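Local atomic coordinates of Exo-beta-1,3-glucanase (Streptomyces sp. SirexAA-E, PDB entry 4PEY), a protein that hydrolyses laminarin and laminarioligosaccharides as a secreted exo-beta-1,3-glucanase of glycoside hydrolase family 55, releasing glucose and laminaribiose. Residues Q45-F59 / A69-G81. The protein carries 1 engineered substitution. Sequence-based numbering, arbitrary orientation.
Sequences QESNQFGTDRYALMF and AQIGFYTSIAGLG. With BGC (beta-D-glucopyranose), chain C.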
ATOM      1  N   GLN A  45       2.594 -12.638  17.187  1.00 14.35           N
ATOM      2  CA  GLN A  45       2.588 -12.137  15.807  1.00 14.40           C
ATOM      3  C   GLN A  45       3.955 -11.738  15.259  1.00 14.48           C
ATOM      4  O   GLN A  45       4.100 -11.544  14.051  1.00 13.79           O
ATOM      5  CB  GLN A  45       1.647 -10.934  15.685  1.00 13.60           C
ATOM      6  CG  GLN A  45       0.180 -11.304  15.848  1.00 15.16           C
ATOM      7  CD  GLN A  45      -0.211 -12.457  14.942  1.00 15.94           C
ATOM      8  OE1 GLN A  45      -0.369 -13.598  15.386  1.00 18.88           O
ATOM      9  NE2 GLN A  45      -0.342 -12.174  13.661  1.00 18.84           N
ATOM     10  N   GLU A  46       4.945 -11.625  16.142  1.00 15.04           N
ATOM     11  CA  GLU A  46       6.277 -11.148  15.767  1.00 15.61           C
ATOM     12  C   GLU A  46       6.859 -11.825  14.518  1.00 13.52           C
ATOM     13  O   GLU A  46       7.307 -11.146  13.590  1.00 14.90           O
ATOM     14  CB  GLU A  46       7.246 -11.336  16.940  1.00 16.49           C
ATOM     15  CG  GLU A  46       8.666 -10.892  16.637  1.00 18.45           C
ATOM     16  CD  GLU A  46       9.581 -11.020  17.836  1.00 19.30           C
ATOM     17  OE1 GLU A  46       9.247 -11.772  18.774  1.00 22.74           O
ATOM     18  OE2 GLU A  46      10.641 -10.372  17.842  1.00 20.92           O
ATOM     19  N   SER A  47       6.856 -13.152  14.486  0.73 14.67           N
ATOM     20  CA  SER A  47       7.419 -13.851  13.335  0.73 16.17           C
ATOM     21  C   SER A  47       6.350 -14.636  12.582  0.73 16.38           C
ATOM     22  O   SER A  47       6.663 -15.540  11.805  0.73 17.38           O
ATOM     23  CB  SER A  47       8.550 -14.786  13.771  0.73 17.55           C
ATOM     24  OG  SER A  47       8.092 -15.734  14.714  0.73 18.57           O
ATOM     25  N   ASN A  48       5.089 -14.279  12.806  1.00 15.44           N
ATOM     26  CA  ASN A  48       3.965 -14.995  12.192  1.00 15.41           C
ATOM     27  C   ASN A  48       3.677 -14.476  10.784  1.00 14.33           C
ATOM     28  O   ASN A  48       2.605 -13.933  10.519  1.00 15.48           O
ATOM     29  CB  ASN A  48       2.726 -14.861  13.086  1.00 15.57           C
ATOM     30  CG  ASN A  48       1.674 -15.915  12.805  1.00 17.95           C
ATOM     31  OD1 ASN A  48       1.849 -16.783  11.944  1.00 19.28           O
ATOM     32  ND2 ASN A  48       0.573 -15.852  13.545  1.00 17.91           N
ATOM     33  N   GLN A  49       4.639 -14.652   9.881  1.00 14.25           N
ATOM     34  CA  GLN A  49       4.591 -13.980   8.584  1.00 13.45           C
ATOM     35  C   GLN A  49       3.419 -14.448   7.717  1.00 13.65           C
ATOM     36  O   GLN A  49       2.832 -13.648   6.972  1.00 14.13           O
ATOM     37  CB  GLN A  49       5.914 -14.159   7.822  1.00 13.70           C
ATOM     38  CG  GLN A  49       5.883 -13.461   6.463  1.00 13.63           C
ATOM     39  CD  GLN A  49       7.226 -13.359   5.756  1.00 15.48           C
ATOM     40  OE1 GLN A  49       7.322 -12.728   4.705  1.00 16.36           O
ATOM     41  NE2 GLN A  49       8.257 -13.979   6.314  1.00 17.24           N
ATOM     42  N   PHE A  50       3.063 -15.727   7.813  1.00 14.15           N
ATOM     43  CA  PHE A  50       2.028 -16.268   6.932  1.00 13.87           C
ATOM     44  C   PHE A  50       0.854 -16.933   7.657  1.00 14.60           C
ATOM     45  O   PHE A  50       0.066 -17.644   7.036  1.00 17.14           O
ATOM     46  CB  PHE A  50       2.655 -17.266   5.950  1.00 13.38           C
ATOM     47  CG  PHE A  50       3.648 -16.643   5.007  1.00 12.13           C
ATOM     48  CD1 PHE A  50       3.224 -15.751   4.023  1.00 13.49           C
ATOM     49  CD2 PHE A  50       5.003 -16.950   5.094  1.00 13.26           C
ATOM     50  CE1 PHE A  50       4.131 -15.176   3.147  1.00 13.57           C
ATOM     51  CE2 PHE A  50       5.919 -16.372   4.217  1.00 14.61           C
ATOM     52  CZ  PHE A  50       5.484 -15.490   3.244  1.00 14.64           C
ATOM     53  N   GLY A  51       0.723 -16.685   8.956  1.00 14.86           N
ATOM     54  CA  GLY A  51      -0.358 -17.279   9.719  1.00 14.83           C
ATOM     55  C   GLY A  51      -1.695 -16.632   9.415  1.00 14.16           C
ATOM     56  O   GLY A  51      -1.763 -15.624   8.706  1.00 14.76           O
ATOM     57  N   THR A  52      -2.762 -17.201   9.971  1.00 14.69           N
ATOM     58  CA  THR A  52      -4.109 -16.707   9.711  1.00 14.97           C
ATOM     59  C   THR A  52      -4.668 -15.852  10.850  1.00 13.71           C
ATOM     60  O   THR A  52      -5.777 -15.326  10.741  1.00 16.52           O
ATOM     61  CB  THR A  52      -5.081 -17.869   9.431  1.00 18.27           C
ATOM     62  OG1 THR A  52      -4.997 -18.835  10.486  1.00 20.52           O
ATOM     63  CG2 THR A  52      -4.741 -18.544   8.097  1.00 19.88           C
ATOM     64  N   ASP A  53      -3.904 -15.678  11.924  1.00 15.42           N
ATOM     65  CA  ASP A  53      -4.374 -14.822  13.006  1.00 14.56           C
ATOM     66  C   ASP A  53      -4.312 -13.349  12.579  1.00 13.80           C
ATOM     67  O   ASP A  53      -3.463 -12.955  11.775  1.00 14.46           O
ATOM     68  CB  ASP A  53      -3.568 -15.065  14.287  1.00 17.20           C
ATOM     69  CG  ASP A  53      -3.968 -16.368  14.994  1.00 22.80           C
ATOM     70  OD1 ASP A  53      -5.038 -16.934  14.683  1.00 26.10           O
ATOM     71  OD2 ASP A  53      -3.223 -16.817  15.882  1.00 27.75           O
ATOM     72  N   ARG A  54      -5.243 -12.553  13.106  1.00 13.32           N
ATOM     73  CA  ARG A  54      -5.420 -11.144  12.742  1.00 12.23           C
ATOM     74  C   ARG A  54      -5.830 -10.342  13.970  1.00 13.41           C
ATOM     75  O   ARG A  54      -6.690 -10.791  14.727  1.00 15.23           O
ATOM     76  CB  ARG A  54      -6.501 -10.985  11.663  1.00 13.53           C
ATOM     77  CG  ARG A  54      -6.229 -11.701  10.346  1.00 12.77           C
ATOM     78  CD  ARG A  54      -5.079 -11.038   9.617  1.00 12.29           C
ATOM     79  NE  ARG A  54      -4.913 -11.530   8.248  1.00 13.08           N
ATOM     80  CZ  ARG A  54      -4.180 -12.587   7.902  1.00 13.04           C
ATOM     81  NH1 ARG A  54      -3.558 -13.308   8.828  1.00 12.33           N
ATOM     82  NH2 ARG A  54      -4.083 -12.939   6.624  1.00 14.50           N
ATOM     83  N   TYR A  55      -5.266  -9.146  14.147  1.00 12.12           N
ATOM     84  CA  TYR A  55      -5.569  -8.331  15.325  1.00 13.51           C
ATOM     85  C   TYR A  55      -5.680  -6.859  15.008  1.00 12.09           C
ATOM     86  O   TYR A  55      -4.826  -6.313  14.292  1.00 12.13           O
ATOM     87  CB  TYR A  55      -4.492  -8.490  16.403  1.00 14.93           C
ATOM     88  CG  TYR A  55      -4.319  -9.881  16.935  1.00 16.86           C
ATOM     89  CD1 TYR A  55      -3.432 -10.765  16.335  1.00 17.08           C
ATOM     90  CD2 TYR A  55      -5.023 -10.307  18.050  1.00 19.67           C
ATOM     91  CE1 TYR A  55      -3.262 -12.036  16.819  1.00 19.82           C
ATOM     92  CE2 TYR A  55      -4.857 -11.581  18.547  1.00 22.32           C
ATOM     93  CZ  TYR A  55      -3.975 -12.438  17.928  1.00 23.53           C
ATOM     94  OH  TYR A  55      -3.803 -13.711  18.419  1.00 28.55           O
ATOM     95  N   ALA A  56      -6.693  -6.205  15.582  1.00 11.44           N
ATOM     96  CA  ALA A  56      -6.755  -4.743  15.579  1.00 10.18           C
ATOM     97  C   ALA A  56      -6.680  -4.246  17.010  1.00 13.22           C
ATOM     98  O   ALA A  56      -7.436  -4.709  17.869  1.00 14.94           O
ATOM     99  CB  ALA A  56      -8.029  -4.234  14.903  1.00 12.11           C
ATOM    100  N   LEU A  57      -5.757  -3.321  17.264  1.00 12.19           N
ATOM    101  CA  LEU A  57      -5.606  -2.690  18.575  1.00 12.81           C
ATOM    102  C   LEU A  57      -6.160  -1.274  18.467  1.00 13.48           C
ATOM    103  O   LEU A  57      -5.666  -0.464  17.680  1.00 14.22           O
ATOM    104  CB  LEU A  57      -4.138  -2.662  19.017  1.00 13.05           C
ATOM    105  CG  LEU A  57      -3.355  -3.970  18.842  1.00 12.28           C
ATOM    106  CD1 LEU A  57      -1.886  -3.771  19.201  1.00 14.03           C
ATOM    107  CD2 LEU A  57      -3.984  -5.091  19.668  1.00 14.67           C
ATOM    108  N   MET A  58      -7.197  -0.977  19.243  1.00 13.13           N
ATOM    109  CA  MET A  58      -7.893   0.303  19.149  0.65 12.11           C
ATOM    110  C   MET A  58      -7.868   1.019  20.486  1.00 14.72           C
ATOM    111  O   MET A  58      -8.207   0.431  21.506  1.00 16.83           O
ATOM    112  CB  MET A  58      -9.339   0.091  18.694  0.65 12.73           C
ATOM    113  CG  MET A  58      -9.474  -0.324  17.240  0.65 13.56           C
ATOM    114  SD  MET A  58      -9.141   1.076  16.162  0.65 15.04           S
ATOM    115  CE  MET A  58      -9.627   0.423  14.571  0.65 13.99           C
ATOM    116  N   PHE A  59      -7.483   2.287  20.474  1.00 13.38           N
ATOM    117  CA  PHE A  59      -7.340   3.044  21.710  1.00 14.04           C
ATOM    118  C   PHE A  59      -8.316   4.211  21.786  1.00 14.12           C
ATOM    119  O   PHE A  59      -8.308   5.096  20.923  1.00 14.41           O
ATOM    120  CB  PHE A  59      -5.895   3.544  21.840  1.00 14.32           C
ATOM    121  CG  PHE A  59      -4.900   2.447  22.114  1.00 14.24           C
ATOM    122  CD1 PHE A  59      -4.510   1.565  21.111  1.00 14.79           C
ATOM    123  CD2 PHE A  59      -4.357   2.295  23.380  1.00 15.16           C
ATOM    124  CE1 PHE A  59      -3.603   0.547  21.375  1.00 14.02           C
ATOM    125  CE2 PHE A  59      -3.451   1.293  23.646  1.00 15.59           C
ATOM    126  CZ  PHE A  59      -3.074   0.412  22.646  1.00 14.80           C
ATOM    127  N   ALA A  69       4.299  -0.147  22.267  1.00 14.39           N
ATOM    128  CA  ALA A  69       3.475  -1.068  21.502  1.00 14.64           C
ATOM    129  C   ALA A  69       4.269  -1.577  20.310  1.00 15.18           C
ATOM    130  O   ALA A  69       4.374  -0.893  19.289  1.00 15.09           O
ATOM    131  CB  ALA A  69       2.175  -0.386  21.050  1.00 15.26           C
ATOM    132  N   GLN A  70       4.847  -2.768  20.448  1.00 16.05           N
ATOM    133  CA  GLN A  70       5.572  -3.377  19.344  1.00 15.64           C
ATOM    134  C   GLN A  70       4.561  -4.041  18.435  1.00 14.03           C
ATOM    135  O   GLN A  70       3.700  -4.798  18.901  1.00 14.40           O
ATOM    136  CB  GLN A  70       6.602  -4.393  19.841  1.00 17.09           C
ATOM    137  CG  GLN A  70       7.750  -3.769  20.629  1.00 20.17           C
ATOM    138  CD  GLN A  70       8.786  -4.794  21.046  1.00 24.04           C
ATOM    139  OE1 GLN A  70       9.639  -5.191  20.252  1.00 25.48           O
ATOM    140  NE2 GLN A  70       8.713  -5.234  22.298  1.00 25.23           N
ATOM    141  N   ILE A  71       4.672  -3.760  17.141  1.00 13.27           N
ATOM    142  CA  ILE A  71       3.687  -4.191  16.160  1.00 12.51           C
ATOM    143  C   ILE A  71       4.244  -5.309  15.282  1.00 11.21           C
ATOM    144  O   ILE A  71       5.203  -5.095  14.532  1.00 13.66           O
ATOM    145  CB  ILE A  71       3.238  -3.003  15.283  1.00 11.98           C
ATOM    146  CG1 ILE A  71       2.831  -1.811  16.169  1.00 12.07           C
ATOM    147  CG2 ILE A  71       2.124  -3.423  14.342  1.00 13.49           C
ATOM    148  CD1 ILE A  71       1.721  -2.108  17.178  1.00 13.85           C
ATOM    149  N   GLY A  72       3.660  -6.507  15.398  1.00 12.81           N
ATOM    150  CA  GLY A  72       4.049  -7.641  14.575  1.00 12.45           C
ATOM    151  C   GLY A  72       3.225  -7.769  13.308  1.00 10.89           C
ATOM    152  O   GLY A  72       2.563  -6.813  12.898  1.00 12.27           O
ATOM    153  N   PHE A  73       3.266  -8.943  12.682  1.00 11.08           N
ATOM    154  CA  PHE A  73       2.486  -9.194  11.474  1.00 10.42           C
ATOM    155  C   PHE A  73       0.984  -9.096  11.741  1.00 13.75           C
ATOM    156  O   PHE A  73       0.524  -9.409  12.839  1.00 13.10           O
ATOM    157  CB  PHE A  73       2.805 -10.577  10.896  1.00 11.62           C
ATOM    158  CG  PHE A  73       4.139 -10.655  10.203  1.00 11.99           C
ATOM    159  CD1 PHE A  73       5.276 -11.069  10.888  1.00 11.78           C
ATOM    160  CD2 PHE A  73       4.258 -10.284   8.864  1.00 12.59           C
ATOM    161  CE1 PHE A  73       6.505 -11.135  10.243  1.00 12.09           C
ATOM    162  CE2 PHE A  73       5.477 -10.346   8.214  1.00 12.21           C
ATOM    163  CZ  PHE A  73       6.606 -10.770   8.902  1.00 12.19           C
ATOM    164  N   TYR A  74       0.244  -8.663  10.720  1.00 12.94           N
ATOM    165  CA  TYR A  74      -1.225  -8.635  10.726  1.00 11.34           C
ATOM    166  C   TYR A  74      -1.795  -7.981  11.977  1.00 13.19           C
ATOM    167  O   TYR A  74      -2.793  -8.434  12.539  1.00 12.80           O
ATOM    168  CB  TYR A  74      -1.796 -10.049  10.581  1.00 11.99           C
ATOM    169  CG  TYR A  74      -1.229 -10.831   9.421  1.00 12.25           C
ATOM    170  CD1 TYR A  74      -1.560 -10.513   8.103  1.00 12.16           C
ATOM    171  CD2 TYR A  74      -0.357 -11.890   9.641  1.00 13.83           C
ATOM    172  CE1 TYR A  74      -1.037 -11.242   7.036  1.00 12.95           C
ATOM    173  CE2 TYR A  74       0.175 -12.615   8.587  1.00 12.32           C
ATOM    174  CZ  TYR A  74      -0.170 -12.290   7.288  1.00 11.89           C
ATOM    175  OH  TYR A  74       0.369 -13.026   6.258  1.00 14.05           O
ATOM    176  N   THR A  75      -1.162  -6.888  12.383  1.00 11.86           N
ATOM    177  CA  THR A  75      -1.610  -6.119  13.526  1.00 11.47           C
ATOM    178  C   THR A  75      -1.798  -4.669  13.089  1.00 11.77           C
ATOM    179  O   THR A  75      -0.870  -4.061  12.559  1.00 12.79           O
ATOM    180  CB  THR A  75      -0.597  -6.204  14.693  1.00 11.80           C
ATOM    181  OG1 THR A  75      -0.409  -7.579  15.061  1.00 12.93           O
ATOM    182  CG2 THR A  75      -1.102  -5.449  15.889  1.00 13.35           C
ATOM    183  N   SER A  76      -3.004  -4.131  13.281  1.00 11.07           N
ATOM    184  CA  SER A  76      -3.235  -2.704  13.103  1.00 10.43           C
ATOM    185  C   SER A  76      -3.320  -2.050  14.472  1.00 11.98           C
ATOM    186  O   SER A  76      -3.794  -2.665  15.434  1.00 12.72           O
ATOM    187  CB  SER A  76      -4.522  -2.428  12.313  1.00 11.35           C
ATOM    188  OG  SER A  76      -5.662  -2.956  12.971  1.00 12.36           O
ATOM    189  N   ILE A  77      -2.856  -0.808  14.568  1.00 11.59           N
ATOM    190  CA  ILE A  77      -3.036  -0.056  15.807  1.00 11.80           C
ATOM    191  C   ILE A  77      -3.530   1.334  15.450  1.00 11.67           C
ATOM    192  O   ILE A  77      -3.076   1.934  14.476  1.00 12.20           O
ATOM    193  CB  ILE A  77      -1.732   0.000  16.653  1.00 11.88           C
ATOM    194  CG1 ILE A  77      -1.994   0.670  18.005  1.00 12.92           C
ATOM    195  CG2 ILE A  77      -0.594   0.684  15.896  1.00 12.32           C
ATOM    196  CD1 ILE A  77      -0.874   0.451  19.002  1.00 14.08           C
ATOM    197  N   ALA A  78      -4.502   1.826  16.205  1.00 10.88           N
ATOM    198  CA  ALA A  78      -5.077   3.129  15.902  1.00 11.43           C
ATOM    199  C   ALA A  78      -5.740   3.769  17.107  1.00 11.80           C
ATOM    200  O   ALA A  78      -6.157   3.087  18.050  1.00 12.84           O
ATOM    201  CB  ALA A  78      -6.094   3.009  14.758  1.00 12.79           C
ATOM    202  N   GLY A  79      -5.840   5.092  17.051  1.00 11.70           N
ATOM    203  CA  GLY A  79      -6.634   5.848  18.003  1.00 11.26           C
ATOM    204  C   GLY A  79      -8.057   6.032  17.502  1.00 13.42           C
ATOM    205  O   GLY A  79      -8.341   5.893  16.308  1.00 13.54           O
ATOM    206  N   LEU A  80      -8.949   6.361  18.430  1.00 13.69           N
ATOM    207  CA  LEU A  80     -10.372   6.472  18.137  1.00 15.03           C
ATOM    208  C   LEU A  80     -10.898   7.896  18.339  1.00 16.65           C
ATOM    209  O   LEU A  80     -12.095   8.104  18.502  1.00 15.33           O
ATOM    210  CB  LEU A  80     -11.163   5.488  19.006  1.00 15.12           C
ATOM    211  CG  LEU A  80     -10.985   3.998  18.698  1.00 14.57           C
ATOM    212  CD1 LEU A  80     -11.544   3.131  19.838  1.00 15.21           C
ATOM    213  CD2 LEU A  80     -11.646   3.635  17.362  1.00 15.10           C
ATOM    214  N   GLY A  81     -10.001   8.876  18.319  1.00 15.34           N
ATOM    215  CA  GLY A  81     -10.421  10.264  18.349  1.00 15.98           C
ATOM    216  C   GLY A  81     -10.741  10.771  16.957  1.00 17.60           C
ATOM    217  O   GLY A  81     -10.411  10.134  15.956  1.00 18.87           O
TER
HETATM  218  C2  BGC C   2      13.411  -3.256  20.081  0.83 26.41           C
HETATM  219  C3  BGC C   2      12.955  -2.522  21.332  0.83 25.05           C
HETATM  220  C4  BGC C   2      12.222  -3.486  22.255  0.83 27.47           C
HETATM  221  C5  BGC C   2      13.053  -4.740  22.514  0.83 28.19           C
HETATM  222  C6  BGC C   2      12.234  -5.756  23.306  0.83 31.90           C
HETATM  223  C1  BGC C   2      14.262  -4.453  20.491  0.83 28.91           C
HETATM  224  O2  BGC C   2      14.140  -2.383  19.243  0.83 26.25           O
HETATM  225  O3  BGC C   2      12.090  -1.469  20.964  0.83 26.97           O
HETATM  226  O4  BGC C   2      11.925  -2.845  23.477  0.83 28.49           O
HETATM  227  O5  BGC C   2      13.483  -5.319  21.295  0.83 30.05           O
HETATM  228  O6  BGC C   2      13.020  -6.896  23.565  0.83 47.52           O
HETATM  229  O   HOH W   1      -6.448  -0.948  14.631  1.00 15.64           O
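Gln45 O is gripped from opposite faces of its carbonyl plane by two backbone amides, Phe73 N across the contact and Asn48 N within its own turn. The same glutamine reaches back with its side chain: bent at chi2 (-51°), it brings NE2 to 3.0 Å from Phe73 O, which lies in the plane of the amide but receives the donor from above its own carbonyl plane. OE1 takes the ND2 of Asn48, so both ends of the amide are tied. Beside this, one face of the Phe73 ring is covered by Gln49, whose CA sits 3.5 Å from the ring centroid in a CH-pi contact. The Tyr74 hydroxyl donates to Gln49 O at 2.6 Å (OH to O) and is also hydrogen-bonded to Arg374 NH1. Over one face of the Tyr74 ring the Arg54 guanidinium lies flat, planes 4° apart. Arg54 NH1 is held in plane by Gly51 O and Asp53 O. A leucine in place of Tyr74 would probably leave Gln49 O without this donor and Arg54 without its aromatic stacking surface. Beyond these loops, strands 55-59 and 75-79 run parallel, as successive rungs of the family's beta-helix, with Leu57 N 2.8 Å from Ser76 O. Leu57 and Phe59 pack against Thr75 and Ile77 on one face; on the other, Ser76 OG lies 3.3 Å from Ala56 CB. Gln70 borders a bound glucose, and Phe50 neighbours substrate-binding Trp402. With the Tyr74 ring fixed by its hydroxyl bonds and by Arg54, whose charge is shared among carbonyls and ring, the loop is probably kept rigid.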